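HIAXHD3 (Humicola insolens, PDB 3ZXL) hydrolyses arabinofuranose side chains, probably of arabinoxylan, as an exo-acting alpha-L-arabinofuranosidase of glycoside hydrolase family 43. Local coordinates at residues 141-146 against 190-195. Sequence-based numbering, arbitrary orientation.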
# COMPACT_ATOMS: atom_id res chain seq x y z
N TYR A 141 13.62 -13.48 -7.37
CA TYR A 141 14.34 -12.41 -6.64
C TYR A 141 13.51 -11.91 -5.44
O TYR A 141 12.95 -10.78 -5.44
CB TYR A 141 14.66 -11.23 -7.55
CG TYR A 141 15.54 -11.60 -8.74
CD1 TYR A 141 16.47 -12.64 -8.65
CD2 TYR A 141 15.43 -10.92 -9.94
CE1 TYR A 141 17.31 -12.97 -9.73
CE2 TYR A 141 16.26 -11.24 -11.04
CZ TYR A 141 17.19 -12.28 -10.92
OH TYR A 141 17.97 -12.61 -12.01
N ALA A 142 13.43 -12.74 -4.43
CA ALA A 142 12.67 -12.40 -3.21
C ALA A 142 13.25 -11.16 -2.49
O ALA A 142 14.49 -11.02 -2.31
CB ALA A 142 12.66 -13.59 -2.27
N ASP A 143 12.36 -10.24 -2.12
CA ASP A 143 12.82 -8.97 -1.53
C ASP A 143 13.95 -8.34 -2.39
O ASP A 143 15.07 -8.14 -1.93
CB ASP A 143 13.31 -9.19 -0.09
CG ASP A 143 12.14 -9.51 0.90
OD1 ASP A 143 10.96 -9.75 0.47
OD2 ASP A 143 12.41 -9.54 2.11
N ALA A 144 13.63 -8.04 -3.63
CA ALA A 144 14.60 -7.53 -4.57
C ALA A 144 14.94 -6.06 -4.28
O ALA A 144 14.09 -5.30 -3.86
CB ALA A 144 14.05 -7.66 -5.95
N GLY A 145 16.19 -5.69 -4.52
CA GLY A 145 16.61 -4.30 -4.53
C GLY A 145 17.45 -4.04 -5.78
O GLY A 145 18.60 -4.54 -5.94
N LEU A 146 16.87 -3.27 -6.67
CA LEU A 146 17.52 -2.90 -7.93
C LEU A 146 18.51 -1.76 -7.73
O LEU A 146 18.21 -0.78 -7.02
CB LEU A 146 16.45 -2.48 -8.94
CG LEU A 146 16.88 -1.87 -10.28
CD1 LEU A 146 17.60 -2.93 -11.14
CD2 LEU A 146 15.63 -1.33 -10.97
N THR A 190 18.10 -14.50 10.24
CA THR A 190 17.51 -14.08 8.99
C THR A 190 17.79 -12.62 8.66
O THR A 190 17.68 -11.76 9.53
CB THR A 190 16.02 -14.31 9.08
OG1 THR A 190 15.79 -15.73 9.12
CG2 THR A 190 15.29 -13.71 7.93
N VAL A 191 18.24 -12.35 7.43
CA VAL A 191 18.19 -11.00 6.87
C VAL A 191 17.40 -11.04 5.57
O VAL A 191 17.28 -12.09 4.94
CB VAL A 191 19.59 -10.35 6.62
CG1 VAL A 191 20.33 -10.17 7.93
CG2 VAL A 191 20.46 -11.21 5.62
N ALA A 192 16.87 -9.90 5.17
CA ALA A 192 15.99 -9.85 4.03
C ALA A 192 15.79 -8.37 3.67
O ALA A 192 16.40 -7.49 4.26
CB ALA A 192 14.62 -10.50 4.41
N GLY A 193 14.90 -8.08 2.74
CA GLY A 193 14.53 -6.69 2.54
C GLY A 193 15.59 -5.83 1.82
O GLY A 193 15.63 -4.62 2.02
N ALA A 194 16.41 -6.44 0.97
CA ALA A 194 17.52 -5.71 0.29
C ALA A 194 17.10 -4.44 -0.49
O ALA A 194 16.14 -4.47 -1.27
CB ALA A 194 18.30 -6.63 -0.62
N ARG A 195 17.82 -3.34 -0.24
CA ARG A 195 17.87 -2.14 -1.10
C ARG A 195 19.36 -1.95 -1.47
O ARG A 195 20.20 -2.16 -0.61
CB ARG A 195 17.33 -0.94 -0.30
CG ARG A 195 15.84 -1.21 0.18
CD ARG A 195 14.95 -0.81 -0.89
NE ARG A 195 13.51 -1.11 -0.74
CZ ARG A 195 12.90 -2.05 -1.45
NH1 ARG A 195 13.64 -2.85 -2.22
NH2 ARG A 195 11.59 -2.19 -1.35
O HOH W 1 16.70 -9.33 0.27
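Asp143 and the backbone of Gly193 are joined by a hydrogen bond of 3.0 Å from Gly193 N to Asp143 OD2, near the centre of the five-bladed beta-propeller of family 43, where strands 145-148 and 192-199 begin neighbouring blades. With CG anti to its own carbonyl carbon (chi1 -70°), Asp143 meets the amide through the anti side of OD2, while OD1 bonds a hydroxyl-rich B3P molecule, probably from the crystallisation liquor; this is consistent with a place in the sugar-binding pocket. An alanine in place of Asp143 would probably leave Gly193 N without this acceptor and B3P without this bond. Gly193 suits its positive phi (74°), and the methyl of Ala192 lies beside OD2. Further along, one water bridges the two segments, donating to Asp143 O and accepting from Ala194 N. Gly145 brings its backbone close to Ala194, where a side chain would clash. Arg195 leaves its strand pointing away from 141-146, but the bend at chi2 brings NH1 back to it; its other nitrogens are held by carbonyls of Ser86, Asp19 and Leu20. Weak bonds from NH1 serve two carbonyls, one in each segment: Ala194 O, and Ala144 O at the guanidinium edge, 3.0 Å from Arg195 NH1.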